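Local atomic coordinates of class B carbapenemase GOB-18 (Elizabethkingia meningoseptica, PDB entry 5K0W), a protein that probably hydrolyses beta-lactam antibiotics, carbapenems among them, as a class B metallo-beta-lactamase with two zinc ions in its active site. Residues D102-L107 and V143-V148; A116-D121 and D126-G131; V228-D233 and Q270-L275; L170-H175 and S179-F184. One frame throughout, in Å; residues are numbered along the deposited sequence.

Contact 1: residues D102-L107 and V143-V148. With ZN (zinc ion), chain C.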
# COMPACT_ATOMS: atom_id res chain seq x y z
N ASP A 102 0.61 9.76 -0.96
CA ASP A 102 -0.71 9.31 -0.53
C ASP A 102 -0.69 7.96 0.23
O ASP A 102 -1.73 7.47 0.64
CB ASP A 102 -1.72 9.33 -1.69
CG ASP A 102 -1.38 8.45 -2.87
OD1 ASP A 102 -0.21 8.51 -3.34
OD2 ASP A 102 -2.29 7.75 -3.38
N HIS A 103 0.50 7.36 0.43
CA HIS A 103 0.68 6.13 1.22
C HIS A 103 1.88 6.27 2.17
O HIS A 103 2.05 5.45 3.07
CB HIS A 103 0.86 4.89 0.31
CG HIS A 103 -0.16 4.78 -0.78
ND1 HIS A 103 -1.39 4.19 -0.57
CD2 HIS A 103 -0.11 5.24 -2.05
CE1 HIS A 103 -2.04 4.29 -1.71
NE2 HIS A 103 -1.31 4.91 -2.63
N THR A 104 2.71 7.34 1.98
CA THR A 104 3.92 7.60 2.77
C THR A 104 3.86 8.88 3.62
O THR A 104 4.81 9.14 4.36
CB THR A 104 5.15 7.75 1.84
OG1 THR A 104 4.96 8.91 1.03
CG2 THR A 104 5.39 6.55 0.95
N GLY A 105 2.86 9.72 3.42
CA GLY A 105 2.77 11.01 4.09
C GLY A 105 2.89 11.03 5.61
O GLY A 105 3.44 11.99 6.16
N ALA A 106 2.37 9.99 6.31
CA ALA A 106 2.44 9.93 7.77
C ALA A 106 3.51 9.00 8.29
O ALA A 106 3.61 8.82 9.50
CB ALA A 106 1.09 9.55 8.34
N LEU A 107 4.36 8.45 7.39
CA LEU A 107 5.42 7.49 7.69
C LEU A 107 6.45 7.98 8.67
O LEU A 107 6.84 7.22 9.55
CB LEU A 107 6.12 7.03 6.41
CG LEU A 107 5.79 5.65 5.90
CD1 LEU A 107 6.50 5.41 4.58
CD2 LEU A 107 6.21 4.57 6.89
N VAL A 143 9.50 17.85 -2.95
CA VAL A 143 9.31 17.07 -1.72
C VAL A 143 7.82 17.05 -1.39
O VAL A 143 7.29 18.07 -0.93
CB VAL A 143 10.18 17.59 -0.53
CG1 VAL A 143 9.93 16.77 0.74
CG2 VAL A 143 11.66 17.60 -0.86
N THR A 144 7.16 15.92 -1.67
CA THR A 144 5.72 15.72 -1.45
C THR A 144 5.41 15.08 -0.09
O THR A 144 4.25 15.06 0.32
CB THR A 144 5.08 14.91 -2.60
OG1 THR A 144 5.94 13.84 -2.96
CG2 THR A 144 4.75 15.77 -3.80
N PHE A 145 6.42 14.55 0.59
CA PHE A 145 6.26 13.92 1.88
C PHE A 145 7.56 13.99 2.67
O PHE A 145 8.64 14.05 2.07
CB PHE A 145 5.77 12.46 1.73
CG PHE A 145 6.76 11.50 1.10
CD1 PHE A 145 6.77 11.30 -0.28
CD2 PHE A 145 7.62 10.75 1.88
CE1 PHE A 145 7.65 10.39 -0.86
CE2 PHE A 145 8.51 9.85 1.30
CZ PHE A 145 8.51 9.67 -0.06
N LYS A 146 7.45 13.95 4.02
CA LYS A 146 8.61 13.99 4.93
C LYS A 146 9.51 12.81 4.63
O LYS A 146 9.07 11.67 4.79
CB LYS A 146 8.17 13.90 6.40
CG LYS A 146 7.69 15.19 7.05
CD LYS A 146 7.03 14.82 8.40
CE LYS A 146 6.84 15.98 9.34
NZ LYS A 146 6.85 15.52 10.75
N PRO A 147 10.76 13.04 4.17
CA PRO A 147 11.65 11.90 3.88
C PRO A 147 11.85 10.97 5.08
O PRO A 147 11.82 11.42 6.22
CB PRO A 147 12.95 12.58 3.44
CG PRO A 147 12.87 13.95 3.97
CD PRO A 147 11.43 14.31 3.89
N VAL A 148 11.99 9.66 4.81
CA VAL A 148 12.19 8.61 5.81
C VAL A 148 13.35 7.67 5.40
O VAL A 148 13.56 7.45 4.21
CB VAL A 148 10.85 7.88 6.19
CG1 VAL A 148 10.25 7.15 5.00
CG2 VAL A 148 11.01 6.93 7.37
ZN ZN C . -2.15 5.86 -4.31
O HOH W 1 6.86 10.49 5.82
O HOH W 2 4.46 13.99 4.76
O HOH W 3 -1.46 5.71 -6.24

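Contact 2: residues A116-D121 and D126-G131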
# COMPACT_ATOMS: atom_id res chain seq x y z
N ALA A 116 9.15 2.49 15.71
CA ALA A 116 8.89 1.27 14.97
C ALA A 116 9.99 1.19 13.93
O ALA A 116 10.59 2.22 13.60
CB ALA A 116 7.55 1.36 14.27
N LYS A 117 10.25 -0.02 13.42
CA LYS A 117 11.24 -0.20 12.36
C LYS A 117 10.52 -0.10 11.02
O LYS A 117 9.35 -0.50 10.90
CB LYS A 117 12.01 -1.52 12.53
CG LYS A 117 12.74 -1.65 13.87
CD LYS A 117 13.93 -0.69 14.03
CE LYS A 117 14.55 -0.71 15.41
NZ LYS A 117 13.74 0.03 16.42
N PHE A 118 11.17 0.52 10.03
CA PHE A 118 10.61 0.70 8.70
C PHE A 118 11.35 -0.17 7.69
O PHE A 118 12.55 -0.01 7.51
CB PHE A 118 10.58 2.18 8.30
CG PHE A 118 10.14 2.44 6.88
CD1 PHE A 118 8.99 1.84 6.36
CD2 PHE A 118 10.85 3.32 6.06
CE1 PHE A 118 8.59 2.07 5.04
CE2 PHE A 118 10.44 3.55 4.74
CZ PHE A 118 9.31 2.93 4.24
N TYR A 119 10.63 -1.13 7.08
CA TYR A 119 11.16 -2.05 6.07
C TYR A 119 10.51 -1.71 4.73
O TYR A 119 9.30 -1.56 4.66
CB TYR A 119 10.86 -3.52 6.45
CG TYR A 119 11.27 -3.99 7.83
CD1 TYR A 119 12.24 -3.31 8.56
CD2 TYR A 119 10.75 -5.15 8.37
CE1 TYR A 119 12.65 -3.76 9.81
CE2 TYR A 119 11.15 -5.62 9.62
CZ TYR A 119 12.11 -4.92 10.34
OH TYR A 119 12.51 -5.37 11.57
N VAL A 120 11.31 -1.58 3.67
CA VAL A 120 10.80 -1.23 2.35
C VAL A 120 11.50 -1.99 1.20
O VAL A 120 12.62 -2.48 1.37
CB VAL A 120 10.86 0.31 2.15
CG1 VAL A 120 12.23 0.76 1.65
CG2 VAL A 120 9.74 0.78 1.24
N ASP A 121 10.82 -2.06 0.03
CA ASP A 121 11.32 -2.66 -1.20
C ASP A 121 12.59 -1.90 -1.56
O ASP A 121 12.58 -0.67 -1.55
CB ASP A 121 10.29 -2.49 -2.32
CG ASP A 121 10.49 -3.40 -3.52
OD1 ASP A 121 11.58 -3.33 -4.15
OD2 ASP A 121 9.54 -4.12 -3.88
N ASP A 126 15.68 5.37 -2.56
CA ASP A 126 16.01 6.75 -2.90
C ASP A 126 14.82 7.69 -2.87
O ASP A 126 14.93 8.77 -2.30
CB ASP A 126 16.83 6.86 -4.20
CG ASP A 126 18.30 6.44 -4.04
OD1 ASP A 126 18.86 6.64 -2.93
OD2 ASP A 126 18.89 5.91 -5.02
N VAL A 127 13.65 7.25 -3.38
CA VAL A 127 12.40 8.04 -3.33
C VAL A 127 12.04 8.40 -1.86
O VAL A 127 11.64 9.53 -1.58
CB VAL A 127 11.25 7.33 -4.10
CG1 VAL A 127 9.92 8.08 -3.94
CG2 VAL A 127 11.59 7.16 -5.57
N LEU A 128 12.24 7.44 -0.95
CA LEU A 128 11.92 7.63 0.46
C LEU A 128 12.88 8.54 1.21
O LEU A 128 12.45 9.36 2.02
CB LEU A 128 11.72 6.29 1.16
CG LEU A 128 10.38 5.63 0.81
CD1 LEU A 128 10.52 4.16 0.70
CD2 LEU A 128 9.30 6.02 1.79
N ARG A 129 14.18 8.42 0.91
CA ARG A 129 15.23 9.23 1.53
C ARG A 129 15.19 10.68 1.05
O ARG A 129 15.63 11.57 1.78
CB ARG A 129 16.60 8.59 1.27
CG ARG A 129 16.77 7.23 1.92
CD ARG A 129 18.13 6.63 1.60
NE ARG A 129 19.12 6.97 2.62
CZ ARG A 129 19.54 6.15 3.57
NH1 ARG A 129 19.07 4.91 3.64
NH2 ARG A 129 20.44 6.56 4.46
N THR A 130 14.68 10.92 -0.18
CA THR A 130 14.57 12.24 -0.81
C THR A 130 13.17 12.84 -0.73
O THR A 130 12.92 13.88 -1.33
CB THR A 130 15.03 12.22 -2.27
OG1 THR A 130 14.05 11.58 -3.09
CG2 THR A 130 16.42 11.64 -2.46
N GLY A 131 12.27 12.16 -0.01
CA GLY A 131 10.89 12.60 0.18
C GLY A 131 10.13 12.86 -1.12
O GLY A 131 9.29 13.76 -1.18

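Contact 3: residues V228-D233 and Q270-L275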
# COMPACT_ATOMS: atom_id res chain seq x y z
N VAL A 228 3.29 -12.24 -13.01
CA VAL A 228 3.35 -12.73 -11.63
C VAL A 228 2.01 -12.54 -10.85
O VAL A 228 1.61 -13.43 -10.09
CB VAL A 228 4.63 -12.16 -10.93
CG1 VAL A 228 4.56 -10.65 -10.74
CG2 VAL A 228 4.93 -12.87 -9.62
N MET A 229 1.30 -11.42 -11.10
CA MET A 229 0.03 -11.13 -10.42
C MET A 229 -1.16 -12.03 -10.84
O MET A 229 -2.05 -12.27 -10.03
CB MET A 229 -0.32 -9.63 -10.48
CG MET A 229 0.41 -8.80 -9.44
SD MET A 229 0.07 -7.03 -9.48
CE MET A 229 -1.27 -6.90 -8.28
N LYS A 230 -1.16 -12.53 -12.09
CA LYS A 230 -2.21 -13.42 -12.62
C LYS A 230 -2.10 -14.85 -12.05
O LYS A 230 -3.08 -15.59 -12.07
CB LYS A 230 -2.11 -13.51 -14.16
CG LYS A 230 -2.81 -12.37 -14.91
CD LYS A 230 -2.35 -12.25 -16.37
CE LYS A 230 -3.06 -13.16 -17.36
NZ LYS A 230 -2.51 -13.02 -18.74
N LYS A 231 -0.90 -15.23 -11.55
CA LYS A 231 -0.59 -16.57 -11.01
C LYS A 231 -0.63 -16.66 -9.48
O LYS A 231 -0.23 -17.69 -8.92
CB LYS A 231 0.74 -17.14 -11.56
CG LYS A 231 1.24 -16.62 -12.91
CD LYS A 231 1.71 -17.71 -13.89
CE LYS A 231 3.16 -18.11 -13.74
NZ LYS A 231 3.33 -19.33 -12.90
N LEU A 232 -1.15 -15.62 -8.80
CA LEU A 232 -1.23 -15.60 -7.33
C LEU A 232 -2.42 -16.40 -6.83
O LEU A 232 -3.49 -16.40 -7.46
CB LEU A 232 -1.27 -14.14 -6.78
CG LEU A 232 -0.03 -13.25 -7.01
CD1 LEU A 232 -0.33 -11.81 -6.68
CD2 LEU A 232 1.18 -13.74 -6.22
N ASP A 233 -2.22 -17.08 -5.68
CA ASP A 233 -3.26 -17.86 -4.97
C ASP A 233 -3.52 -17.21 -3.61
O ASP A 233 -2.58 -16.99 -2.83
CB ASP A 233 -2.89 -19.34 -4.77
CG ASP A 233 -2.23 -20.05 -5.92
OD1 ASP A 233 -2.88 -20.19 -6.98
OD2 ASP A 233 -1.07 -20.49 -5.75
N GLN A 270 -10.38 -9.62 -13.16
CA GLN A 270 -11.02 -8.74 -14.14
C GLN A 270 -10.33 -7.37 -14.16
O GLN A 270 -9.99 -6.90 -15.24
CB GLN A 270 -12.53 -8.62 -13.88
CG GLN A 270 -13.29 -9.81 -14.46
CD GLN A 270 -14.72 -9.91 -14.01
OE1 GLN A 270 -15.02 -10.08 -12.81
NE2 GLN A 270 -15.63 -9.90 -14.97
N ASN A 271 -10.07 -6.79 -12.97
CA ASN A 271 -9.37 -5.51 -12.81
C ASN A 271 -7.95 -5.62 -13.28
O ASN A 271 -7.46 -4.69 -13.91
CB ASN A 271 -9.38 -5.05 -11.34
CG ASN A 271 -10.72 -4.62 -10.84
OD1 ASN A 271 -11.51 -3.99 -11.55
ND2 ASN A 271 -10.99 -4.93 -9.58
N LEU A 272 -7.28 -6.76 -13.00
CA LEU A 272 -5.90 -7.01 -13.41
C LEU A 272 -5.80 -7.06 -14.93
O LEU A 272 -4.89 -6.45 -15.50
CB LEU A 272 -5.39 -8.31 -12.78
CG LEU A 272 -3.91 -8.58 -12.81
CD1 LEU A 272 -3.11 -7.49 -12.08
CD2 LEU A 272 -3.62 -9.90 -12.17
N ASN A 273 -6.74 -7.76 -15.59
CA ASN A 273 -6.80 -7.89 -17.04
C ASN A 273 -7.12 -6.55 -17.71
O ASN A 273 -6.59 -6.27 -18.78
CB ASN A 273 -7.82 -8.99 -17.44
CG ASN A 273 -8.08 -9.14 -18.91
OD1 ASN A 273 -9.21 -8.94 -19.39
ND2 ASN A 273 -7.05 -9.47 -19.68
N ASP A 274 -7.96 -5.70 -17.06
CA ASP A 274 -8.28 -4.38 -17.59
C ASP A 274 -7.07 -3.47 -17.54
O ASP A 274 -6.90 -2.63 -18.42
CB ASP A 274 -9.48 -3.76 -16.87
CG ASP A 274 -10.80 -4.45 -17.16
OD1 ASP A 274 -11.02 -4.85 -18.33
OD2 ASP A 274 -11.62 -4.60 -16.22
N LEU A 275 -6.20 -3.67 -16.53
CA LEU A 275 -4.96 -2.93 -16.37
C LEU A 275 -3.90 -3.39 -17.40
O LEU A 275 -3.14 -2.56 -17.91
CB LEU A 275 -4.46 -3.03 -14.92
CG LEU A 275 -5.22 -2.18 -13.90
CD1 LEU A 275 -4.98 -2.65 -12.49
CD2 LEU A 275 -4.85 -0.72 -14.00

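Contact 4: residues L170-H175 and S179-F184. With ZN (zinc ion), chain D.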
# COMPACT_ATOMS: atom_id res chain seq x y z
N LEU A 170 5.92 -9.38 -2.20
CA LEU A 170 5.85 -9.75 -3.61
C LEU A 170 6.20 -8.49 -4.41
O LEU A 170 5.42 -7.54 -4.43
CB LEU A 170 4.44 -10.28 -3.99
CG LEU A 170 3.86 -11.42 -3.14
CD1 LEU A 170 2.40 -11.64 -3.44
CD2 LEU A 170 4.63 -12.72 -3.32
N HIS A 171 7.38 -8.48 -5.04
CA HIS A 171 7.84 -7.36 -5.85
C HIS A 171 6.95 -7.22 -7.09
O HIS A 171 6.90 -8.11 -7.94
CB HIS A 171 9.31 -7.59 -6.24
CG HIS A 171 9.96 -6.43 -6.95
ND1 HIS A 171 10.06 -5.17 -6.36
CD2 HIS A 171 10.59 -6.40 -8.15
CE1 HIS A 171 10.70 -4.42 -7.24
NE2 HIS A 171 11.03 -5.10 -8.32
N HIS A 172 6.17 -6.11 -7.13
CA HIS A 172 5.24 -5.78 -8.22
C HIS A 172 5.56 -4.37 -8.77
O HIS A 172 4.79 -3.44 -8.51
CB HIS A 172 3.79 -5.91 -7.73
CG HIS A 172 3.38 -7.33 -7.43
ND1 HIS A 172 2.38 -7.61 -6.51
CD2 HIS A 172 3.84 -8.50 -7.93
CE1 HIS A 172 2.28 -8.92 -6.47
NE2 HIS A 172 3.13 -9.50 -7.31
N PRO A 173 6.71 -4.18 -9.48
CA PRO A 173 7.07 -2.82 -9.93
C PRO A 173 6.22 -2.24 -11.06
O PRO A 173 5.37 -2.91 -11.63
CB PRO A 173 8.54 -2.95 -10.32
CG PRO A 173 8.69 -4.37 -10.73
CD PRO A 173 7.75 -5.16 -9.86
N GLY A 174 6.47 -0.98 -11.38
CA GLY A 174 5.78 -0.26 -12.44
C GLY A 174 5.18 1.01 -11.91
O GLY A 174 5.61 2.09 -12.29
N HIS A 175 4.18 0.90 -11.03
CA HIS A 175 3.52 2.06 -10.47
C HIS A 175 4.58 2.97 -9.81
O HIS A 175 4.53 4.20 -9.94
CB HIS A 175 2.41 1.63 -9.52
CG HIS A 175 1.56 2.78 -9.05
ND1 HIS A 175 0.46 3.20 -9.78
CD2 HIS A 175 1.71 3.57 -7.96
CE1 HIS A 175 -0.05 4.23 -9.09
NE2 HIS A 175 0.68 4.49 -7.99
N SER A 179 7.13 -0.80 -6.11
CA SER A 179 5.78 -1.09 -5.63
C SER A 179 5.70 -2.59 -5.35
O SER A 179 6.41 -3.38 -5.98
CB SER A 179 4.70 -0.62 -6.61
OG SER A 179 5.10 -0.65 -7.96
N CYS A 180 4.95 -2.98 -4.33
CA CYS A 180 4.87 -4.38 -3.95
C CYS A 180 3.55 -4.73 -3.31
O CYS A 180 2.79 -3.85 -2.89
CB CYS A 180 6.04 -4.74 -3.04
SG CYS A 180 6.16 -3.72 -1.55
N SER A 181 3.29 -6.02 -3.20
CA SER A 181 2.10 -6.52 -2.53
C SER A 181 2.58 -7.43 -1.42
O SER A 181 3.76 -7.80 -1.39
CB SER A 181 1.21 -7.30 -3.50
OG SER A 181 0.80 -6.51 -4.60
N PHE A 182 1.68 -7.78 -0.50
CA PHE A 182 2.01 -8.66 0.61
C PHE A 182 1.04 -9.81 0.67
O PHE A 182 -0.15 -9.65 0.40
CB PHE A 182 2.09 -7.92 1.94
CG PHE A 182 3.13 -6.83 1.97
CD1 PHE A 182 4.44 -7.11 2.34
CD2 PHE A 182 2.80 -5.52 1.64
CE1 PHE A 182 5.41 -6.09 2.38
CE2 PHE A 182 3.77 -4.50 1.66
CZ PHE A 182 5.06 -4.79 2.04
N ILE A 183 1.55 -10.99 0.99
CA ILE A 183 0.75 -12.20 1.10
C ILE A 183 1.03 -12.87 2.43
O ILE A 183 2.19 -13.04 2.82
CB ILE A 183 0.85 -13.12 -0.17
CG1 ILE A 183 -0.29 -14.15 -0.23
CG2 ILE A 183 2.23 -13.76 -0.37
CD1 ILE A 183 -0.88 -14.26 -1.59
N PHE A 184 -0.04 -13.16 3.18
CA PHE A 184 0.06 -13.78 4.49
C PHE A 184 -1.20 -14.55 4.85
O PHE A 184 -2.25 -14.34 4.25
CB PHE A 184 0.38 -12.73 5.57
CG PHE A 184 -0.75 -11.77 5.86
CD1 PHE A 184 -0.96 -10.66 5.04
CD2 PHE A 184 -1.60 -11.99 6.94
CE1 PHE A 184 -2.02 -9.79 5.29
CE2 PHE A 184 -2.66 -11.12 7.19
CZ PHE A 184 -2.86 -10.02 6.37
ZN ZN D . 0.58 5.92 -6.51
O HOH W 3 -1.46 5.71 -6.24
O HOH W 4 -0.10 7.49 -7.91

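Contact 1: residues D102-L107 and V143-V148
Phe145 lays one face of its ring over Thr104, and its side chain can be followed outward atom by atom. CB lies 4.1 Å from Gly105 CA, so the side chain starts out against the backbone of the turn. From there CG sits between the backbone N and the carbonyl carbon (chi1 67°), which brings the ring across Thr104. CG is the ring atom nearest Thr104 OG1, at 3.2 Å, but all six carbons, out to CZ, lie within 3.8 Å of this oxygen, because it stands over the middle of the ring. Thr104 CB makes a CH-pi contact over the same face, 14° off the ring normal. Threonine suits the place: its carbon packs against the aromatic face while OG1 can also make a weak hydrogen bond to His100 O.

Thr104 directly follows the zinc-binding run, the HxHxDH motif of the metallo-beta-lactamase fold, in which this enzyme has Gln98 at the first position. Just before it, Asp102 OD2 and His103 NE2, each 2.1 Å from the zinc ion, share that metal with His241 and a water.

Beyond the motif the chain makes a type I turn from Thr104 to Leu107, closed by Leu107 N donating to Thr104 O (3.1 Å). Two waters join its carbonyls to the other segment: one donates to both Thr104 O and Lys146 O, the other donates to Gly105 O and accepts from Lys146 N. At the end of the turn, Leu107 CD1 meets Val148 CG1 at 4.2 Å, the two branched side chains crossing at about a right angle.

Contact 2: residues A116-D121 and D126-G131
Leu128 faces Phe118 and Val120, and everything that passes between 116-121 and 126-131 is apolar. Toward Val120 the meeting is tip to tip, with Leu128 CD1 3.5 Å from Val120 CG2 and 3.9 Å from Val120 CG1. Toward Phe118 the same methyl comes in at the ring edge, near the ring plane, 3.9 Å from CZ, while CD2 of Leu128 lies equally close to CZ. Phe118 holds CG anti to its backbone N (chi1 174°), which carries the ring out from the strand to the leucine fork. Being two residues apart on strand 117-121, Phe118 and Val120 present their side chains on the same face of the sheet, and a forked leucine can touch both at once.

The helical segment has hydrogen bonds of its own. Asp126 O accepts from Thr130 N and also from Thr130 OG1, each at 3.0 Å, so the threonine secures the last turn where the chain leaves helix 125-129. Its hydroxyl is further bonded to Ser134 N.

The strand and helix belong to a beta-alpha-beta unit completed by strand 152-154, and Leu107 and Val148 join the same apolar cluster around Leu128. Between these two segments only methyls and a ring edge meet, so here the helix is held to the strand by dispersion and by the exclusion of water, without a directional bond.

Contact 3: residues V228-D233 and Q270-L275
Leu272 pushes its two methyls against the end of helix 218-230, and these van der Waals contacts make up the whole interface with Met229 and Lys230. CD2 lies 3.7 Å from Met229 CB and 3.5 Å from the carbonyl carbon, Met229 C, so it touches backbone as well as side chain. CD2 also meets the aliphatic part of Lys230, at 3.8 Å from CG. The second methyl, CD1, is 3.9 Å from Met229 CB and reaches the sulfur, Met229 SD, at 4.1 Å. A chi1 of -166° swings Leu272 CG opposite its amide nitrogen, and the side chain stands out from its helix far enough to fill this position. Methionine suits the buried side because it is flexible and apolar, and lysine the exposed border, where its methylenes can cover the leucine while the ammonium runs on past it.

Polar links lie around this apolar patch. Within 270-275 the ordinary helical bonds continue, Asp274 N to Gln270 O (3.0 Å) and Leu275 N to Asn271 O (3.1 Å). Outside the segments, Met229 O is hydrogen-bonded by Tyr268 OH, and Lys230 NZ forms a long, weak ion pair with Glu276.

The contact thus joins the long helix 265-284 to the C-terminal end of helix 218-230. Pro201 touches both Met229 and Leu272, and Met229 and Leu232 also pack on Ala198 and Leu196 of strand 192-198.

Contact 4: residues L170-H175 and S179-F184
Leu170 and Ser181 form an antiparallel hydrogen-bonded pair, the close-knit part of this contact. Leu170 N donates to Ser181 O at 2.8 Å, and Ser181 N returns a bond to Leu170 O at 2.9 Å. Beyond them Leu170 CD1 packs on Ile183 CG2 (3.7 Å), branched residues suited to a buried sheet face. The polar side chains here are paired too: Ser181 OG lies in plane at the ring edge of His172, 2.7 Å from ND1, with either group able to donate, and Asn199 N also bonds this hydroxyl. At the neighbouring non-hydrogen-bonded pair, His171 sends its ND1 out to Asp121.

Toward the turn the pairing slackens. His172 N still reaches Ser179 O, but the N-H...O angle has fallen to 140°. Ser179 OG lies 2.9 Å from His172 O, with Thr176 O competing for its proton. Past the strand, the chain turns through Gly174, whose phi of 126° is easily adopted without a side chain, and hands His175 to the metal. There the ring, trans to its own nitrogen (chi1 -172°), extends so that NE2 binds zinc at 2.1 Å; two waters, Gln98 and His100 complete the site.

In the five-stranded sheet the hairpin of 165-171 and 180-187 is flanked by strand 192-198, and helix 218-230 covers His172 through Thr225, Val228 and Met229.

Along the chain, 102-107 comes first, contact 2 follows within the span that 143-148 closes, and contacts 4 and 3 come later. Contacts 1 and 2, with centres 9 Å apart, touch directly and belong to the half built on the seven-stranded sheet. Contacts 3 and 4, 12 Å apart, belong to the half with the five-stranded sheet and its covering helices; contacts 1 and 3 lie 28 Å apart, on opposite sides of the chain's centre. This is the two-sheet metallo-beta-lactamase sandwich. Its active site draws on both halves: one water binds the zinc of contact 1 and that of contact 4, joining the two metals.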